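Local coordinates for protein uracil-DNA glycosylase (Nitratifractor salsuginis, PDB 5X3G) that belongs to the uracil-DNA glycosylase superfamily, whose members are compact alpha/beta proteins with a central four-stranded parallel sheet and helices packed against it, at residues G128-R133 and A141-T146; R104-E109 and N118-A123; V226-P231 and E244-M249. All coordinates share one frame; numbering follows the deposited sequence.

Interaction 1: residues G128-R133 and A141-T146; sequences GSLDPR and AALDKT
L143 meets S129 and L130 with the two methyls of its forked end. CD1 of L143 rests against CB of S129 at 3.7 Å, while CD2 of L143 touches CD2 of L130 at 3.5 Å; here the two leucine side chains run at a slant to one another. Between these touches the fork straddles the S129 carbonyl, each of the L143 methyls lying 3.9 Å from S129 O. The first torsion of L143, -105°, lies away from a staggered value, and together with a second torsion of -62° it points the fork at S129 and L130. No hydrogen bond joins the two segments.

The contact closes a connection between helices at the periphery of the alpha/beta fold: the chain leaves helix 114-126 through a Schellman motif at G128, passes through the short helix 137-141 and comes back past its own beginning. L130 is buried, and L124 and V125 of the first helix and A139 and I140 of the second also touch it. S129 OG turns to the guanidinium of R127. Behind L143, K145 curls back so that NZ donates to L143 O at 2.6 Å and also to I140 O, the ammonium thus gathering carbonyls at the end of helix 137-141. An Asx turn at D144 continues the chain after L143.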
# COMPACT_ATOMS: atom_id res chain seq x y z
N GLY A 128 5.99 -3.45 22.21
CA GLY A 128 6.59 -3.91 23.45
C GLY A 128 7.12 -5.32 23.44
O GLY A 128 7.23 -5.93 24.51
N SER A 129 7.45 -5.87 22.27
CA SER A 129 8.06 -7.19 22.19
C SER A 129 9.59 -7.11 22.23
O SER A 129 10.24 -7.88 22.94
CB SER A 129 7.61 -7.91 20.92
OG SER A 129 6.22 -8.22 20.97
N LEU A 130 10.16 -6.18 21.47
CA LEU A 130 11.60 -6.00 21.40
C LEU A 130 12.02 -4.77 22.19
O LEU A 130 11.29 -3.77 22.24
CB LEU A 130 12.08 -5.84 19.95
CG LEU A 130 12.06 -7.02 18.99
CD1 LEU A 130 12.42 -6.55 17.58
CD2 LEU A 130 13.04 -8.09 19.45
N ASP A 131 13.20 -4.84 22.79
CA ASP A 131 13.86 -3.62 23.24
C ASP A 131 14.24 -2.80 22.01
O ASP A 131 14.79 -3.36 21.04
CB ASP A 131 15.10 -3.96 24.07
CG ASP A 131 15.73 -2.74 24.71
OD1 ASP A 131 16.05 -1.76 23.99
OD2 ASP A 131 15.93 -2.75 25.94
N PRO A 132 13.96 -1.50 21.98
CA PRO A 132 14.34 -0.69 20.81
C PRO A 132 15.83 -0.70 20.52
O PRO A 132 16.23 -0.42 19.39
CB PRO A 132 13.84 0.72 21.18
CG PRO A 132 13.65 0.69 22.68
CD PRO A 132 13.24 -0.71 23.00
N ARG A 133 16.67 -1.02 21.51
CA ARG A 133 18.11 -1.03 21.32
C ARG A 133 18.62 -2.29 20.64
O ARG A 133 19.71 -2.27 20.06
CB ARG A 133 18.81 -0.88 22.67
CG ARG A 133 18.38 0.34 23.47
CD ARG A 133 19.31 0.54 24.64
NE ARG A 133 18.76 -0.06 25.85
CZ ARG A 133 19.09 0.30 27.08
NH1 ARG A 133 19.98 1.26 27.28
NH2 ARG A 133 18.54 -0.31 28.12
N ALA A 141 14.48 -14.08 17.17
CA ALA A 141 14.29 -15.52 17.30
C ALA A 141 13.86 -15.90 18.72
O ALA A 141 13.04 -16.80 18.91
CB ALA A 141 15.57 -16.26 16.91
N ALA A 142 14.40 -15.20 19.72
CA ALA A 142 14.02 -15.46 21.10
C ALA A 142 12.58 -15.07 21.41
O ALA A 142 12.08 -15.44 22.48
CB ALA A 142 14.97 -14.74 22.05
N LEU A 143 11.91 -14.34 20.52
CA LEU A 143 10.55 -13.89 20.80
C LEU A 143 9.55 -15.04 20.78
O LEU A 143 9.59 -15.91 19.91
CB LEU A 143 10.11 -12.82 19.80
CG LEU A 143 10.08 -11.38 20.31
CD1 LEU A 143 9.07 -11.27 21.44
CD2 LEU A 143 11.42 -10.92 20.78
N ASP A 144 8.64 -15.01 21.75
CA ASP A 144 7.42 -15.81 21.72
C ASP A 144 6.49 -15.21 20.67
O ASP A 144 5.97 -14.10 20.85
CB ASP A 144 6.77 -15.82 23.11
CG ASP A 144 5.60 -16.78 23.21
OD1 ASP A 144 5.08 -17.22 22.16
OD2 ASP A 144 5.18 -17.08 24.34
N LYS A 145 6.28 -15.93 19.57
CA LYS A 145 5.51 -15.43 18.44
C LYS A 145 4.15 -16.11 18.31
O LYS A 145 3.54 -16.05 17.25
CB LYS A 145 6.31 -15.60 17.15
CG LYS A 145 7.69 -14.98 17.19
CD LYS A 145 8.50 -15.38 15.97
CE LYS A 145 9.96 -15.05 16.16
NZ LYS A 145 10.46 -15.57 17.47
N THR A 146 3.67 -16.75 19.38
CA THR A 146 2.43 -17.50 19.28
C THR A 146 1.22 -16.59 19.05
O THR A 146 0.22 -17.04 18.48
CB THR A 146 2.21 -18.34 20.54
OG1 THR A 146 2.22 -17.48 21.69
CG2 THR A 146 3.31 -19.38 20.68

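Interaction 2: residues R104-E109 and N118-A123; sequences RGLSRE and NFIKMA
L106, in the short strand 105-106, faces I120 of helix 114-126 with their CA atoms 9.1 Å apart, a gap that side chains alone bridge. L106 points its CB at the helix and divides its two methyls between consecutive residues. CD2 of L106 lies 4.0 Å from CG2 of I120, the two side chains running antiparallel, flank along flank. CD1 of L106 instead reaches the aliphatic part of K121, 3.9 Å from CE and 4.2 Å from CG of that lysine. With chi1 at -70°, the CG2 branch of I120 is anti to the backbone N and is the one that meets L106. The straight chain of K121 lays CG and CE alongside CD1 of L106, its methylenes rather than its ammonium making the touch.

In this strand-and-helix packing the second strand of the antiparallel hairpin 101-102/105-106 packs on helix 114-126 through L106. G105, at phi 144°, leads the chain into L106. Immediately afterwards S107 is the N-cap of helix 108-112, its OG bonded to V110 N. I140 of helix 137-141 touches both L106 and K121, while N111 on L106 and V110 on I120 bring helix 108-112 up to the same packing. The backbone N of L106 is bonded to OE1 of Q137, the first residue of helix 137-141, which thus meets the strand by a polar bond as well as by packing.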
# COMPACT_ATOMS: atom_id res chain seq x y z
N ARG A 104 15.45 -18.63 12.62
CA ARG A 104 16.67 -17.86 12.81
C ARG A 104 16.36 -16.40 13.14
O ARG A 104 17.25 -15.65 13.54
CB ARG A 104 17.51 -17.97 11.54
CG ARG A 104 17.87 -19.41 11.21
CD ARG A 104 17.64 -19.74 9.74
NE ARG A 104 18.46 -18.95 8.83
CZ ARG A 104 17.97 -18.22 7.83
NH1 ARG A 104 18.80 -17.54 7.05
NH2 ARG A 104 16.67 -18.18 7.61
N GLY A 105 15.11 -16.00 12.97
CA GLY A 105 14.70 -14.62 13.18
C GLY A 105 13.62 -14.24 12.19
O GLY A 105 12.56 -14.87 12.15
N LEU A 106 13.88 -13.22 11.38
CA LEU A 106 13.01 -12.91 10.26
C LEU A 106 13.36 -13.79 9.06
O LEU A 106 14.51 -14.22 8.90
CB LEU A 106 13.13 -11.44 9.87
CG LEU A 106 12.77 -10.41 10.95
CD1 LEU A 106 13.29 -9.04 10.57
CD2 LEU A 106 11.27 -10.38 11.20
N SER A 107 12.36 -14.06 8.23
CA SER A 107 12.57 -14.90 7.06
C SER A 107 13.52 -14.22 6.07
O SER A 107 13.82 -13.03 6.17
CB SER A 107 11.25 -15.23 6.38
OG SER A 107 10.71 -14.09 5.73
N ARG A 108 13.99 -15.00 5.10
CA ARG A 108 14.90 -14.47 4.10
C ARG A 108 14.22 -13.40 3.24
O ARG A 108 14.83 -12.37 2.92
CB ARG A 108 15.45 -15.60 3.23
N GLU A 109 12.96 -13.63 2.87
CA GLU A 109 12.27 -12.67 2.01
C GLU A 109 11.96 -11.38 2.74
O GLU A 109 11.94 -10.31 2.12
CB GLU A 109 11.00 -13.30 1.44
CG GLU A 109 11.25 -14.28 0.30
CD GLU A 109 12.08 -13.67 -0.82
OE1 GLU A 109 12.95 -14.39 -1.36
OE2 GLU A 109 11.85 -12.49 -1.16
N ASN A 118 12.55 -3.23 8.11
CA ASN A 118 12.60 -2.20 9.14
C ASN A 118 11.22 -1.88 9.70
O ASN A 118 11.10 -1.57 10.89
CB ASN A 118 13.28 -0.95 8.60
CG ASN A 118 14.75 -1.16 8.30
OD1 ASN A 118 15.43 -1.94 8.98
ND2 ASN A 118 15.27 -0.47 7.29
N PHE A 119 10.18 -1.95 8.87
CA PHE A 119 8.83 -1.69 9.36
C PHE A 119 8.40 -2.76 10.35
O PHE A 119 7.75 -2.46 11.36
CB PHE A 119 7.84 -1.62 8.19
CG PHE A 119 6.43 -1.29 8.62
CD1 PHE A 119 6.01 0.02 8.69
CD2 PHE A 119 5.53 -2.29 8.95
CE1 PHE A 119 4.72 0.33 9.08
CE2 PHE A 119 4.24 -1.98 9.34
CZ PHE A 119 3.83 -0.67 9.40
N ILE A 120 8.74 -4.02 10.07
CA ILE A 120 8.35 -5.11 10.96
C ILE A 120 9.12 -5.03 12.27
O ILE A 120 8.56 -5.24 13.35
CB ILE A 120 8.55 -6.46 10.26
CG1 ILE A 120 7.52 -6.64 9.14
CG2 ILE A 120 8.46 -7.60 11.26
CD1 ILE A 120 7.79 -7.83 8.25
N LYS A 121 10.43 -4.73 12.21
CA LYS A 121 11.17 -4.49 13.44
C LYS A 121 10.57 -3.33 14.23
O LYS A 121 10.44 -3.40 15.46
CB LYS A 121 12.64 -4.23 13.13
CG LYS A 121 13.41 -5.44 12.66
CD LYS A 121 14.86 -5.08 12.40
CE LYS A 121 15.63 -6.24 11.81
NZ LYS A 121 17.06 -5.88 11.59
N MSE A 122 10.20 -2.25 13.54
CA MSE A 122 9.56 -1.08 14.15
C MSE A 122 8.29 -1.50 14.89
O MSE A 122 8.07 -1.08 16.02
CB MSE A 122 9.24 -0.02 13.08
CG MSE A 122 8.55 1.27 13.59
SE MSE A 122 6.65 1.08 14.04
CE MSE A 122 5.93 0.69 12.27
N ALA A 123 7.46 -2.32 14.24
CA ALA A 123 6.22 -2.76 14.86
C ALA A 123 6.50 -3.64 16.07
O ALA A 123 5.80 -3.55 17.09
CB ALA A 123 5.34 -3.48 13.85

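Interaction 3: residues V226-P231 and E244-M249; sequences VALEHP and ELFGPM
L228 and L245 make the tight part of this contact: CD1 of L228 presses on CD2 of L245 at 3.5 Å, closer than carbons usually pack. The same CD1 of L228 is 4.0 Å from CE2 of F246, approaching the ring obliquely. L245 reaches the strand because CG stands anti to its backbone N (chi1 173°), and its CD2 also sits over one face of the F246 ring, 3.8 Å above the plane and offset toward the rim. L228 CD1, L245 CD2 and the F246 ring thus meet as a three-way cluster. The second torsion of L228, 142°, departs from a staggered value, which may reflect the close approach of L245 CD2. I205 and F207 of the neighbouring strand and A242 of the helix also touch L228.

Packing is looser toward V226, where CG1 of V226 and CD2 of L245 meet tip to tip at 4.1 Å and both residues are partly exposed. Between V226 and L228, A227 turns its CB away from the helix into an exposed position, though its carbonyl O accepts from K241 NZ. Strand 225-228 is an outermost strand of the parallel sheet, bonded along strand 203-207, and helix 240-246 covers one of its faces. The H230-P231 pair just beyond the strand is consistent with the His-Pro motif that follows the last sheet strand in the uracil-DNA glycosylase fold.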
# COMPACT_ATOMS: atom_id res chain seq x y z
N VAL A 226 0.11 12.98 7.75
CA VAL A 226 1.16 12.58 8.68
C VAL A 226 2.37 12.19 7.83
O VAL A 226 2.31 11.23 7.05
CB VAL A 226 0.74 11.41 9.58
CG1 VAL A 226 1.85 11.04 10.54
CG2 VAL A 226 -0.53 11.77 10.34
N ALA A 227 3.46 12.95 7.96
CA ALA A 227 4.67 12.74 7.18
C ALA A 227 5.72 12.05 8.03
O ALA A 227 6.01 12.49 9.15
CB ALA A 227 5.20 14.06 6.63
N LEU A 228 6.30 10.97 7.50
CA LEU A 228 7.25 10.15 8.24
C LEU A 228 8.52 9.92 7.43
O LEU A 228 8.53 10.01 6.20
CB LEU A 228 6.66 8.79 8.60
CG LEU A 228 5.52 8.69 9.61
CD1 LEU A 228 4.55 7.62 9.17
CD2 LEU A 228 6.06 8.38 10.99
N GLU A 229 9.58 9.61 8.15
CA GLU A 229 10.77 9.02 7.55
C GLU A 229 10.41 7.74 6.82
O GLU A 229 9.57 6.96 7.28
CB GLU A 229 11.81 8.75 8.64
CG GLU A 229 13.01 7.93 8.23
CD GLU A 229 13.95 7.69 9.39
OE1 GLU A 229 13.48 7.69 10.55
OE2 GLU A 229 15.16 7.50 9.14
N HIS A 230 11.02 7.52 5.66
CA HIS A 230 10.72 6.32 4.89
C HIS A 230 11.28 5.09 5.59
O HIS A 230 12.42 5.11 6.07
CB HIS A 230 11.28 6.43 3.47
CG HIS A 230 10.71 5.43 2.52
ND1 HIS A 230 11.11 4.11 2.50
CD2 HIS A 230 9.77 5.55 1.56
CE1 HIS A 230 10.44 3.47 1.56
NE2 HIS A 230 9.61 4.32 0.98
N PRO A 231 10.52 3.99 5.66
CA PRO A 231 11.00 2.80 6.38
C PRO A 231 12.22 2.15 5.76
O PRO A 231 12.81 1.26 6.39
CB PRO A 231 9.79 1.85 6.34
CG PRO A 231 8.98 2.32 5.16
CD PRO A 231 9.16 3.81 5.12
N GLU A 244 4.04 5.92 17.40
CA GLU A 244 2.75 6.47 17.79
C GLU A 244 1.71 6.31 16.69
O GLU A 244 0.52 6.12 16.99
CB GLU A 244 2.89 7.94 18.19
CG GLU A 244 1.59 8.54 18.70
CD GLU A 244 1.76 9.90 19.32
OE1 GLU A 244 2.92 10.38 19.40
OE2 GLU A 244 0.75 10.50 19.75
N LEU A 245 2.11 6.38 15.42
CA LEU A 245 1.12 6.19 14.36
C LEU A 245 0.69 4.74 14.24
O LEU A 245 -0.51 4.44 14.23
CB LEU A 245 1.67 6.70 13.03
CG LEU A 245 0.78 6.40 11.81
CD1 LEU A 245 -0.60 7.01 12.00
CD2 LEU A 245 1.42 6.93 10.54
N PHE A 246 1.65 3.82 14.15
CA PHE A 246 1.34 2.42 13.85
C PHE A 246 1.13 1.57 15.09
O PHE A 246 0.53 0.50 14.99
CB PHE A 246 2.46 1.81 13.00
CG PHE A 246 2.59 2.44 11.65
CD1 PHE A 246 1.62 2.24 10.68
CD2 PHE A 246 3.68 3.24 11.35
CE1 PHE A 246 1.74 2.83 9.44
CE2 PHE A 246 3.80 3.82 10.11
CZ PHE A 246 2.83 3.62 9.15
N GLY A 247 1.63 2.01 16.24
CA GLY A 247 1.46 1.30 17.49
C GLY A 247 0.03 0.86 17.77
O GLY A 247 -0.24 -0.31 18.01
N PRO A 248 -0.92 1.81 17.74
CA PRO A 248 -2.32 1.45 18.00
C PRO A 248 -2.90 0.44 17.02
O PRO A 248 -3.95 -0.14 17.31
CB PRO A 248 -3.05 2.79 17.91
CG PRO A 248 -2.02 3.79 18.25
CD PRO A 248 -0.75 3.27 17.65
N MSE A 249 -2.26 0.22 15.89
CA MSE A 249 -2.77 -0.70 14.90
C MSE A 249 -2.44 -2.14 15.23
O MSE A 249 -3.14 -3.06 14.81
CB MSE A 249 -2.23 -0.34 13.52
CG MSE A 249 -2.55 1.06 13.09
SE MSE A 249 -2.13 1.26 11.19
CE MSE A 249 -1.94 3.19 11.08

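How the interactions relate
The three contacts follow in series along the chain, none enclosing or crossing another. Interaction 2 closes first, across helix 108-112 and the start of helix 114-126. Interaction 1 comes next, joining the two ends of the turn through helix 137-141; the two are adjacent, A141 CB lying 3.8 Å from R104 O. Interaction 3 closes last, returning from the edge strand of the sheet to helix 240-246. Helix 114-126 links interactions 2 and 3: N118 ND2 probably donates to P231 O, and F119 and F246 stack edge-to-face. Interactions 1 and 3 do not touch, with nearest atoms about 8 Å apart.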